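Local coordinates for ArtJ (Geobacillus stearothermophilus, PDB 2PVU), which binds arginine, lysine and histidine as the solute-binding protein of an ABC transporter and probably delivers them to its membrane components, at residues A161-F166 against P170-F175; K76-D81 against D241-N246; T48-A53 against G61-F66; N201-V204 against N209-L212. All blocks are in the same frame, centred on the assembly; numbering follows the deposited sequence.

Contact 1 (A161-F166 against P170-F175)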
loop_
_atom_site.group_PDB
_atom_site.type_symbol
_atom_site.label_atom_id
_atom_site.label_comp_id
_atom_site.label_asym_id
_atom_site.label_seq_id
_atom_site.Cartn_x
_atom_site.Cartn_y
_atom_site.Cartn_z
ATOM N N ALA A 161 7.749 10.159 -5.979
ATOM C CA ALA A 161 7.197 11.486 -6.195
ATOM C C ALA A 161 8.138 12.574 -5.620
ATOM O O ALA A 161 8.325 13.621 -6.244
ATOM C CB ALA A 161 5.766 11.603 -5.609
ATOM N N ALA A 162 8.754 12.299 -4.457
ATOM C CA ALA A 162 9.624 13.270 -3.813
ATOM C C ALA A 162 10.864 13.489 -4.701
ATOM O O ALA A 162 11.285 14.620 -4.918
ATOM C CB ALA A 162 10.007 12.769 -2.399
ATOM N N GLU A 163 11.398 12.404 -5.252
ATOM C CA GLU A 163 12.589 12.504 -6.101
ATOM C C GLU A 163 12.287 13.179 -7.414
ATOM O O GLU A 163 13.093 13.958 -7.904
ATOM C CB GLU A 163 13.207 11.131 -6.333
ATOM C CG GLU A 163 13.789 10.574 -5.049
ATOM C CD GLU A 163 14.333 9.175 -5.179
ATOM O OE1 GLU A 163 13.945 8.487 -6.127
ATOM O OE2 GLU A 163 15.151 8.768 -4.319
ATOM N N LYS A 164 11.115 12.899 -7.978
ATOM C CA LYS A 164 10.672 13.544 -9.219
ATOM C C LYS A 164 10.495 15.048 -9.056
ATOM O O LYS A 164 10.802 15.799 -9.973
ATOM C CB LYS A 164 9.358 12.929 -9.698
ATOM C CG LYS A 164 9.534 11.805 -10.704
ATOM C CD LYS A 164 8.219 11.064 -10.914
ATOM C CE LYS A 164 8.350 9.987 -12.003
ATOM N NZ LYS A 164 9.784 9.607 -12.213
ATOM N N LEU A 165 9.958 15.469 -7.910
ATOM C CA LEU A 165 9.681 16.879 -7.629
ATOM C C LEU A 165 10.922 17.690 -7.288
ATOM O O LEU A 165 11.000 18.868 -7.645
ATOM C CB LEU A 165 8.669 17.030 -6.492
ATOM C CG LEU A 165 7.208 16.603 -6.699
ATOM C CD1 LEU A 165 6.477 16.645 -5.376
ATOM C CD2 LEU A 165 6.483 17.449 -7.767
ATOM N N PHE A 166 11.877 17.067 -6.592
ATOM C CA PHE A 166 13.021 17.792 -5.999
ATOM C C PHE A 166 14.401 17.260 -6.378
ATOM O O PHE A 166 15.413 17.914 -6.108
ATOM C CB PHE A 166 12.882 17.816 -4.476
ATOM C CG PHE A 166 11.522 18.260 -4.011
ATOM C CD1 PHE A 166 11.086 19.570 -4.243
ATOM C CD2 PHE A 166 10.665 17.367 -3.386
ATOM C CE1 PHE A 166 9.830 19.973 -3.833
ATOM C CE2 PHE A 166 9.403 17.761 -2.974
ATOM C CZ PHE A 166 8.990 19.053 -3.194
ATOM N N PRO A 170 20.024 14.023 0.127
ATOM C CA PRO A 170 19.885 13.809 1.578
ATOM C C PRO A 170 18.604 14.362 2.224
ATOM O O PRO A 170 18.233 13.859 3.289
ATOM C CB PRO A 170 21.125 14.498 2.175
ATOM C CG PRO A 170 21.617 15.441 1.102
ATOM C CD PRO A 170 21.263 14.771 -0.200
ATOM N N HIS A 171 17.941 15.361 1.618
ATOM C CA HIS A 171 16.693 15.870 2.198
ATOM C C HIS A 171 15.529 14.867 2.172
ATOM O O HIS A 171 14.530 15.038 2.867
ATOM C CB HIS A 171 16.266 17.200 1.575
ATOM C CG HIS A 171 17.113 18.359 2.005
ATOM N ND1 HIS A 171 17.025 19.607 1.420
ATOM C CD2 HIS A 171 18.104 18.447 2.928
ATOM C CE1 HIS A 171 17.900 20.420 1.989
ATOM N NE2 HIS A 171 18.570 19.740 2.903
ATOM N N ILE A 172 15.666 13.820 1.377
ATOM C CA ILE A 172 14.661 12.785 1.328
ATOM C C ILE A 172 15.157 11.697 2.257
ATOM O O ILE A 172 16.211 11.114 2.028
ATOM C CB ILE A 172 14.459 12.270 -0.113
ATOM C CG1 ILE A 172 13.967 13.442 -0.994
ATOM C CG2 ILE A 172 13.531 11.033 -0.116
ATOM C CD1 ILE A 172 13.841 13.098 -2.468
ATOM N N LYS A 173 14.437 11.484 3.342
ATOM C CA LYS A 173 14.841 10.502 4.321
ATOM C C LYS A 173 13.997 9.242 4.130
ATOM O O LYS A 173 12.767 9.312 4.089
ATOM C CB LYS A 173 14.653 11.026 5.740
ATOM C CG LYS A 173 15.239 12.425 6.006
ATOM C CD LYS A 173 16.734 12.372 5.992
ATOM C CE LYS A 173 17.363 13.657 6.523
ATOM N NZ LYS A 173 18.819 13.564 6.186
ATOM N N LYS A 174 14.664 8.098 4.031
ATOM C CA LYS A 174 13.991 6.851 3.658
ATOM C C LYS A 174 13.952 5.890 4.833
ATOM O O LYS A 174 15.005 5.689 5.501
ATOM C CB LYS A 174 14.714 6.197 2.467
ATOM C CG LYS A 174 14.796 7.041 1.203
ATOM C CD LYS A 174 15.859 6.467 0.276
ATOM C CE LYS A 174 16.035 7.278 -0.992
ATOM N NZ LYS A 174 16.419 8.686 -0.747
ATOM N N PHE A 175 12.782 5.292 5.092
ATOM C CA PHE A 175 12.602 4.375 6.228
ATOM C C PHE A 175 12.046 3.026 5.779
ATOM O O PHE A 175 11.373 2.953 4.758
ATOM C CB PHE A 175 11.684 5.028 7.262
ATOM C CG PHE A 175 12.193 6.382 7.684
ATOM C CD1 PHE A 175 13.273 6.485 8.542
ATOM C CD2 PHE A 175 11.690 7.524 7.103
ATOM C CE1 PHE A 175 13.764 7.735 8.900
ATOM C CE2 PHE A 175 12.177 8.789 7.438
ATOM C CZ PHE A 175 13.243 8.872 8.337
#
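Ile172 pushes its CD1 methyl against the side of helix 157-166, and the apolar part of the contact is built round that one atom. CD1 lies 3.8 Å from Ala162 CB and also rests on the backbone there, 3.7 Å from Ala162 C. The aliphatic part of Glu163 meets the same methyl, with Glu163 CG 3.6 Å from Ile172 CD1; the two side chains cross at about a right angle. With CG1 opposite the carbonyl carbon (chi1 -62°) and an extended chi2, the isoleucine reaches straight out from strand 172-175 to the helix.

The polar part sits at the solvent side. Glu163 runs out extended, and its OE2 faces Lys174 NZ at 3.8 Å, a long salt bridge; the lysine chain bends at its last torsion (chi4 59°). OE2 has a firmer partner in Gln159, one turn earlier, which hydrogen-bonds it.

Segments 161-166 and 172-175 run nearly antiparallel, 168° between their directions, as the helix-to-second-strand part of the beta-alpha-beta unit formed by strand 150-153, helix 157-166 and strand 172-175. With no hydrogen bond across it, the contact depends chiefly on apolar packing, and the distant ion pair is likely to add little.

Contact 2 (K76-D81 against D241-N246)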
loop_
_atom_site.group_PDB
_atom_site.type_symbol
_atom_site.label_atom_id
_atom_site.label_comp_id
_atom_site.label_asym_id
_atom_site.label_seq_id
_atom_site.Cartn_x
_atom_site.Cartn_y
_atom_site.Cartn_z
ATOM N N LYS A 76 -10.032 -17.799 -1.394
ATOM C CA LYS A 76 -11.132 -18.747 -1.230
ATOM C C LYS A 76 -11.918 -18.938 -2.534
ATOM O O LYS A 76 -12.235 -20.081 -2.910
ATOM C CB LYS A 76 -12.030 -18.363 -0.043
ATOM C CG LYS A 76 -11.373 -18.709 1.301
ATOM C CD LYS A 76 -12.145 -18.260 2.526
ATOM C CE LYS A 76 -11.519 -18.868 3.792
ATOM N NZ LYS A 76 -11.948 -18.175 5.047
ATOM N N ALA A 77 -12.194 -17.835 -3.230
ATOM C CA ALA A 77 -12.886 -17.879 -4.525
ATOM C C ALA A 77 -12.024 -18.620 -5.555
ATOM O O ALA A 77 -12.546 -19.303 -6.448
ATOM C CB ALA A 77 -13.239 -16.459 -5.004
ATOM N N ALA A 78 -10.703 -18.516 -5.398
ATOM C CA ALA A 78 -9.751 -19.128 -6.320
ATOM C C ALA A 78 -9.473 -20.614 -6.028
ATOM O O ALA A 78 -8.820 -21.286 -6.836
ATOM C CB ALA A 78 -8.442 -18.336 -6.311
ATOM N N GLY A 79 -9.987 -21.106 -4.895
ATOM C CA GLY A 79 -9.764 -22.474 -4.420
ATOM C C GLY A 79 -8.314 -22.736 -4.047
ATOM O O GLY A 79 -7.841 -23.865 -4.187
ATOM N N LEU A 80 -7.617 -21.688 -3.578
ATOM C CA LEU A 80 -6.192 -21.760 -3.232
ATOM C C LEU A 80 -5.937 -21.676 -1.737
ATOM O O LEU A 80 -6.259 -20.669 -1.102
ATOM C CB LEU A 80 -5.419 -20.640 -3.935
ATOM C CG LEU A 80 -5.454 -20.582 -5.463
ATOM C CD1 LEU A 80 -4.825 -19.284 -5.956
ATOM C CD2 LEU A 80 -4.722 -21.793 -6.036
ATOM N N ASP A 81 -5.323 -22.712 -1.178
ATOM C CA ASP A 81 -4.830 -22.645 0.190
ATOM C C ASP A 81 -3.606 -21.765 0.255
ATOM O O ASP A 81 -2.760 -21.818 -0.632
ATOM C CB ASP A 81 -4.409 -24.014 0.663
ATOM C CG ASP A 81 -5.019 -24.359 1.975
ATOM O OD1 ASP A 81 -5.484 -25.511 2.074
ATOM O OD2 ASP A 81 -5.065 -23.482 2.874
ATOM N N ASP A 241 -7.003 -13.149 -10.806
ATOM C CA ASP A 241 -7.838 -12.199 -11.589
ATOM C C ASP A 241 -9.302 -12.630 -11.683
ATOM O O ASP A 241 -10.217 -11.819 -11.525
ATOM C CB ASP A 241 -7.246 -11.970 -13.006
ATOM C CG ASP A 241 -6.048 -11.063 -12.988
ATOM O OD1 ASP A 241 -5.881 -10.371 -11.962
ATOM O OD2 ASP A 241 -5.291 -11.010 -14.008
ATOM N N GLU A 242 -9.538 -13.922 -11.927
ATOM C CA GLU A 242 -10.911 -14.413 -12.021
ATOM C C GLU A 242 -11.582 -14.336 -10.634
ATOM O O GLU A 242 -12.762 -13.958 -10.536
ATOM C CB GLU A 242 -10.943 -15.849 -12.588
ATOM C CG GLU A 242 -12.324 -16.524 -12.577
ATOM C CD GLU A 242 -13.334 -15.855 -13.507
ATOM O OE1 GLU A 242 -12.942 -15.014 -14.358
ATOM O OE2 GLU A 242 -14.544 -16.203 -13.401
ATOM N N ALA A 243 -10.841 -14.682 -9.582
ATOM C CA ALA A 243 -11.399 -14.673 -8.220
ATOM C C ALA A 243 -11.752 -13.248 -7.792
ATOM O O ALA A 243 -12.785 -13.008 -7.126
ATOM C CB ALA A 243 -10.408 -15.251 -7.253
ATOM N N LEU A 244 -10.856 -12.305 -8.095
ATOM C CA LEU A 244 -11.139 -10.905 -7.770
ATOM C C LEU A 244 -12.445 -10.424 -8.453
ATOM O O LEU A 244 -13.265 -9.734 -7.825
ATOM C CB LEU A 244 -9.961 -10.018 -8.208
ATOM C CG LEU A 244 -10.079 -8.487 -8.030
ATOM C CD1 LEU A 244 -10.335 -8.060 -6.580
ATOM C CD2 LEU A 244 -8.823 -7.770 -8.552
ATOM N N LYS A 245 -12.620 -10.795 -9.723
ATOM C CA LYS A 245 -13.855 -10.514 -10.481
ATOM C C LYS A 245 -15.050 -11.063 -9.762
ATOM O O LYS A 245 -16.063 -10.380 -9.618
ATOM C CB LYS A 245 -13.784 -11.099 -11.916
ATOM C CG LYS A 245 -12.948 -10.237 -12.807
ATOM C CD LYS A 245 -12.831 -10.773 -14.209
ATOM C CE LYS A 245 -11.762 -9.971 -14.992
ATOM N NZ LYS A 245 -11.470 -10.611 -16.325
ATOM N N ASN A 246 -14.922 -12.314 -9.332
ATOM C CA ASN A 246 -15.993 -13.010 -8.610
ATOM C C ASN A 246 -16.313 -12.323 -7.274
ATOM O O ASN A 246 -17.480 -12.063 -6.969
ATOM C CB ASN A 246 -15.646 -14.490 -8.460
ATOM C CG ASN A 246 -15.718 -15.270 -9.822
ATOM O OD1 ASN A 246 -15.140 -16.372 -9.969
ATOM N ND2 ASN A 246 -16.430 -14.699 -10.813
HETATM O O HOH W 1 -12.755 -17.908 -8.781
#
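Three alanine methyl groups make this contact. Ala243 CB projects from helix 237-249 toward the last turn of helix 66-78 and meets both Ala77 CB and Ala78 CB, each at 3.8 Å. It also comes to 3.8 Å from Ala78 N, so the methyl lies against the peptide as well as the two side chains. Such small residues let the backbones come close: the CA atoms of Ala77 and Ala243 are 5.1 Å apart.

Next out is a water that bridges the two segments. It donates to the carbonyl oxygen of Ala77, 2.7 Å from water O to Ala77 O, and to the amide oxygen of Asn246, 3.1 Å from water O to Asn246 OD1. Asn246, three residues on from Ala243, thus reaches helix 66-78 through the water and does not touch it directly.

Around the alanines, each helix has its own ties. Helix 66-78 closes in a Schellman motif, Gly79 leaving the helix with positive phi (66°) and its N bonded back to Lys76 O. Val74 of the same helix also touches Ala243. On helix 237-249, Asp241 is salt-bridged to Lys237 and takes a hydrogen bond from the backbone N of Asp122.

The side-chain contact is methyl on methyl, with no hydrogen bond directly across; the polar link is made through the water.

Contact 3 (T48-A53 against G61-F66). With LYS (lysine), chain E.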
loop_
_atom_site.group_PDB
_atom_site.type_symbol
_atom_site.label_atom_id
_atom_site.label_comp_id
_atom_site.label_asym_id
_atom_site.label_seq_id
_atom_site.Cartn_x
_atom_site.Cartn_y
_atom_site.Cartn_z
ATOM N N THR A 48 3.707 -9.798 2.838
ATOM C CA THR A 48 3.175 -8.453 3.069
ATOM C C THR A 48 4.091 -7.706 4.036
ATOM O O THR A 48 4.954 -8.312 4.703
ATOM C CB THR A 48 1.724 -8.502 3.624
ATOM O OG1 THR A 48 1.090 -7.209 3.507
ATOM C CG2 THR A 48 1.672 -8.985 5.112
ATOM N N ASP A 49 3.908 -6.381 4.069
ATOM C CA ASP A 49 4.620 -5.482 5.015
ATOM C C ASP A 49 3.557 -5.029 5.977
ATOM O O ASP A 49 2.886 -4.022 5.692
ATOM C CB ASP A 49 5.222 -4.293 4.232
ATOM C CG ASP A 49 5.664 -3.140 5.132
ATOM O OD1 ASP A 49 6.129 -3.457 6.266
ATOM O OD2 ASP A 49 5.539 -1.960 4.715
ATOM N N ALA A 50 3.329 -5.774 7.090
ATOM C CA ALA A 50 2.152 -5.427 7.910
ATOM C C ALA A 50 2.480 -4.279 8.856
ATOM O O ALA A 50 2.492 -4.474 10.074
ATOM C CB ALA A 50 1.644 -6.609 8.715
ATOM N N ALA A 51 2.686 -3.097 8.277
ATOM C CA ALA A 51 2.912 -1.856 9.023
ATOM C C ALA A 51 2.309 -0.717 8.223
ATOM O O ALA A 51 2.989 0.320 7.955
ATOM C CB ALA A 51 4.448 -1.642 9.263
ATOM N N PHE A 52 1.054 -0.902 7.773
ATOM C CA PHE A 52 0.458 -0.013 6.729
ATOM C C PHE A 52 -1.074 -0.013 6.904
ATOM O O PHE A 52 -1.853 -0.339 5.977
ATOM C CB PHE A 52 0.884 -0.508 5.332
ATOM C CG PHE A 52 0.893 0.556 4.263
ATOM C CD1 PHE A 52 0.060 0.429 3.154
ATOM C CD2 PHE A 52 1.738 1.686 4.371
ATOM C CE1 PHE A 52 0.068 1.403 2.122
ATOM C CE2 PHE A 52 1.755 2.668 3.365
ATOM C CZ PHE A 52 0.911 2.519 2.229
ATOM N N ALA A 53 -1.499 0.351 8.108
ATOM C CA ALA A 53 -2.937 0.459 8.394
ATOM C C ALA A 53 -3.542 1.514 7.462
ATOM O O ALA A 53 -2.958 2.586 7.295
ATOM C CB ALA A 53 -3.189 0.835 9.860
ATOM N N GLY A 61 -1.076 -9.721 17.758
ATOM C CA GLY A 61 -0.276 -10.796 17.172
ATOM C C GLY A 61 -0.791 -11.347 15.848
ATOM O O GLY A 61 -0.226 -12.315 15.319
ATOM N N LYS A 62 -1.866 -10.763 15.317
ATOM C CA LYS A 62 -2.466 -11.230 14.064
ATOM C C LYS A 62 -2.249 -10.138 13.048
ATOM O O LYS A 62 -2.137 -8.973 13.431
ATOM C CB LYS A 62 -3.978 -11.439 14.193
ATOM C CG LYS A 62 -4.508 -12.508 15.185
ATOM C CD LYS A 62 -3.458 -13.406 15.864
ATOM C CE LYS A 62 -3.271 -14.737 15.145
ATOM N NZ LYS A 62 -3.483 -15.850 16.132
ATOM N N ILE A 63 -2.212 -10.499 11.768
ATOM C CA ILE A 63 -2.140 -9.515 10.677
ATOM C C ILE A 63 -3.580 -9.229 10.261
ATOM O O ILE A 63 -4.319 -10.160 9.928
ATOM C CB ILE A 63 -1.342 -10.052 9.434
ATOM C CG1 ILE A 63 0.097 -10.448 9.831
ATOM C CG2 ILE A 63 -1.304 -9.016 8.320
ATOM C CD1 ILE A 63 0.850 -11.270 8.721
ATOM N N VAL A 64 -3.987 -7.960 10.314
ATOM C CA VAL A 64 -5.378 -7.570 9.974
ATOM C C VAL A 64 -5.376 -6.460 8.926
ATOM O O VAL A 64 -4.338 -5.821 8.700
ATOM C CB VAL A 64 -6.166 -7.118 11.245
ATOM C CG1 VAL A 64 -6.245 -8.266 12.248
ATOM C CG2 VAL A 64 -5.539 -5.855 11.885
ATOM N N GLY A 65 -6.528 -6.220 8.299
ATOM C CA GLY A 65 -6.666 -5.064 7.448
ATOM C C GLY A 65 -7.432 -5.345 6.171
ATOM O O GLY A 65 -7.882 -6.508 5.911
ATOM N N PHE A 66 -7.628 -4.278 5.402
ATOM C CA PHE A 66 -8.404 -4.414 4.175
ATOM C C PHE A 66 -7.781 -5.434 3.199
ATOM O O PHE A 66 -8.487 -6.284 2.605
ATOM C CB PHE A 66 -8.538 -3.046 3.504
ATOM C CG PHE A 66 -9.177 -3.101 2.145
ATOM C CD1 PHE A 66 -10.549 -3.016 2.017
ATOM C CD2 PHE A 66 -8.380 -3.260 0.979
ATOM C CE1 PHE A 66 -11.199 -3.096 0.742
ATOM C CE2 PHE A 66 -9.005 -3.335 -0.318
ATOM C CZ PHE A 66 -10.402 -3.240 -0.439
HETATM N N LYS E . 1.455 2.293 -2.797
HETATM C CA LYS E . 2.864 2.761 -2.576
HETATM C C LYS E . 3.824 1.880 -3.387
HETATM O O LYS E . 5.010 2.164 -3.462
HETATM C CB LYS E . 3.226 2.670 -1.098
HETATM C CG LYS E . 3.090 1.226 -0.556
HETATM C CD LYS E . 3.904 1.030 0.740
HETATM C CE LYS E . 3.356 -0.162 1.509
HETATM N NZ LYS E . 4.273 -0.516 2.721
HETATM O OXT LYS E . 3.420 0.848 -3.968
#
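The ring of Phe52 has the bound lysine laid across one face: ligand CE stands 3.5 Å above the ring plane, over its centre, and ligand CD is 3.7 Å from Phe52 CZ. The aliphatic chain thus packs on the aromatic surface while its ammonium group passes on to Asp49. There, Asp49 OD2 is 2.8 Å from the ligand NZ and also accepts a hydrogen bond from Gln153, whose OE1 is itself bonded to the ligand. The carboxylate is carried to the ammonium group with CG opposite the backbone N (chi1 165°). Arg114, Asp196, Gly107, Thr109 and Thr157 also hydrogen-bond the lysine.

Between these two pocket residues the chain turns at Ala50, the centre of an inverse gamma turn, in which Ala51 N bonds to Asp49 O at 2.8 Å. This sends the Ala50 methyl toward strand 62-64, where Ala50 CB meets Ile63 CG2 at 3.8 Å. A looser approach, 4.3 Å from Thr48 CG2 to Ile63 CD1, extends the apolar patch toward strand 44-48. The protein belongs to family 3 of the bacterial solute-binding proteins, which hold their ligand in the cleft between two lobes. The loop after strand 44-48 lines that cleft with Asp49 and Phe52 and packs on the hairpin of strands 57-59 and 62-64 through Ala50.

Leu84 and Met58 also touch Ile63. Thr48 OG1 hydrogen-bonds Ile105 O, and the side chain of Asn86, at the end of strand 82-86, accepts the N-H of Ala50.

Contact 4 (N201-V204 against N209-L212)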
loop_
_atom_site.group_PDB
_atom_site.type_symbol
_atom_site.label_atom_id
_atom_site.label_comp_id
_atom_site.label_asym_id
_atom_site.label_seq_id
_atom_site.Cartn_x
_atom_site.Cartn_y
_atom_site.Cartn_z
ATOM N N ASN A 201 -4.901 9.479 5.931
ATOM C CA ASN A 201 -6.216 9.846 6.426
ATOM C C ASN A 201 -6.624 9.066 7.656
ATOM O O ASN A 201 -7.181 9.645 8.603
ATOM C CB ASN A 201 -7.271 9.689 5.327
ATOM C CG ASN A 201 -7.230 10.822 4.311
ATOM O OD1 ASN A 201 -6.861 11.961 4.636
ATOM N ND2 ASN A 201 -7.656 10.536 3.108
ATOM N N GLU A 202 -6.346 7.761 7.663
ATOM C CA GLU A 202 -6.740 6.925 8.812
ATOM C C GLU A 202 -5.846 7.219 10.028
ATOM O O GLU A 202 -6.315 7.206 11.146
ATOM C CB GLU A 202 -6.726 5.431 8.458
ATOM C CG GLU A 202 -6.434 4.540 9.682
ATOM C CD GLU A 202 -7.222 3.242 9.725
ATOM O OE1 GLU A 202 -8.442 3.288 9.421
ATOM O OE2 GLU A 202 -6.627 2.193 10.091
ATOM N N TYR A 203 -4.567 7.497 9.791
ATOM C CA TYR A 203 -3.672 7.853 10.888
ATOM C C TYR A 203 -4.186 9.109 11.618
ATOM O O TYR A 203 -4.223 9.156 12.847
ATOM C CB TYR A 203 -2.224 8.068 10.404
ATOM C CG TYR A 203 -1.337 8.226 11.600
ATOM C CD1 TYR A 203 -0.809 7.111 12.222
ATOM C CD2 TYR A 203 -1.110 9.488 12.177
ATOM C CE1 TYR A 203 -0.025 7.238 13.368
ATOM C CE2 TYR A 203 -0.322 9.623 13.311
ATOM C CZ TYR A 203 0.222 8.478 13.896
ATOM O OH TYR A 203 0.966 8.538 15.048
ATOM N N VAL A 204 -4.570 10.122 10.849
ATOM C CA VAL A 204 -5.045 11.396 11.424
ATOM C C VAL A 204 -6.353 11.153 12.154
ATOM O O VAL A 204 -6.535 11.604 13.277
ATOM C CB VAL A 204 -5.202 12.475 10.316
ATOM C CG1 VAL A 204 -5.988 13.712 10.814
ATOM C CG2 VAL A 204 -3.825 12.877 9.784
ATOM N N ASN A 209 -4.916 13.399 18.869
ATOM C CA ASN A 209 -4.037 14.052 19.838
ATOM C C ASN A 209 -2.639 14.329 19.301
ATOM O O ASN A 209 -1.887 15.092 19.909
ATOM C CB ASN A 209 -3.983 13.282 21.159
ATOM C CG ASN A 209 -5.336 13.218 21.851
ATOM O OD1 ASN A 209 -6.205 14.073 21.633
ATOM N ND2 ASN A 209 -5.522 12.204 22.698
ATOM N N LYS A 210 -2.303 13.718 18.174
ATOM C CA LYS A 210 -1.043 13.963 17.477
ATOM C C LYS A 210 -1.057 15.253 16.657
ATOM O O LYS A 210 -0.004 15.697 16.181
ATOM C CB LYS A 210 -0.689 12.802 16.552
ATOM C CG LYS A 210 -0.297 11.505 17.221
ATOM C CD LYS A 210 0.836 11.684 18.236
ATOM C CE LYS A 210 0.825 10.549 19.230
ATOM N NZ LYS A 210 0.541 9.291 18.512
ATOM N N LYS A 211 -2.250 15.810 16.447
ATOM C CA LYS A 211 -2.438 17.083 15.743
ATOM C C LYS A 211 -1.667 17.120 14.420
ATOM O O LYS A 211 -0.844 18.023 14.191
ATOM C CB LYS A 211 -2.021 18.261 16.638
ATOM C CG LYS A 211 -2.469 18.120 18.072
ATOM C CD LYS A 211 -3.536 19.094 18.460
ATOM C CE LYS A 211 -3.662 19.076 19.968
ATOM N NZ LYS A 211 -5.072 19.221 20.409
ATOM N N LEU A 212 -1.948 16.134 13.566
ATOM C CA LEU A 212 -1.427 16.077 12.199
ATOM C C LEU A 212 -2.519 16.486 11.231
ATOM O O LEU A 212 -3.702 16.572 11.614
ATOM C CB LEU A 212 -0.913 14.664 11.845
ATOM C CG LEU A 212 0.284 14.135 12.683
ATOM C CD1 LEU A 212 0.819 12.856 12.113
ATOM C CD2 LEU A 212 1.420 15.165 12.775
#
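Lys210 is the first residue of 209-212 to reach helix 197-206. Bent at chi2 and again at chi4, its chain brings the ammonium nitrogen near the phenol oxygen, where Lys210 NZ lies 3.6 Å from Tyr203 OH. That is proximity without a hydrogen bond. Lys210 CG also comes near the phenol, 3.9 Å from Tyr203 OH, approaching the ring at a slant.

At Lys211 the backbone takes a positive phi (49°), its side chain points away from the helix, and its backbone pairs with Gln135.

Leu212 then turns back toward the helix and makes most of the contact. Its CD1 methyl meets the ring, 3.6 Å from Tyr203 CE2, again at a slant. Tyr203 is set for this with CG opposite its own backbone N (chi1 -172°), which swings the phenol out to lie beside the loop. Nearer the main chain, Val204 CG2 packs on Leu212 CB at 4.0 Å, while the other branch, Val204 CG1, rests 3.7 Å from Leu212 O. Both branches of the valine thus lie against Leu212, where strand 212-215 begins.

Helix 178-186 adds Leu186, which touches Tyr203, Lys210 and Leu212, and Ile182, which touches Tyr203. Strand 212-215 pairs antiparallel with strand 125-134 in the mixed sheet, whose Leu132 touches both Val204 and Leu212, and helices 197-206 and 178-186 pack against this corner.

Contact 3 is the innermost and the only one to hold residues of the lysine pocket; contacts 1, 2 and 4 lie farther out and are partly buried. Contact 1 joins a helix to the next strand, contact 4 a helix to the loop leading into the next strand, and strands 172-175 and 212-215 belong to the same mixed sheet. Contact 2 instead joins helices distant in the chain, on the opposite side of the chain's centre from both, with centres 38 Å from contact 1 and 35 Å from contact 4. All four pack apolar groups, but lysines border contacts 1 and 4, a water bridges contact 2, and charge meets ligand in contact 3. Contacts 3 and 4 touch where Ala53 packs on Glu202.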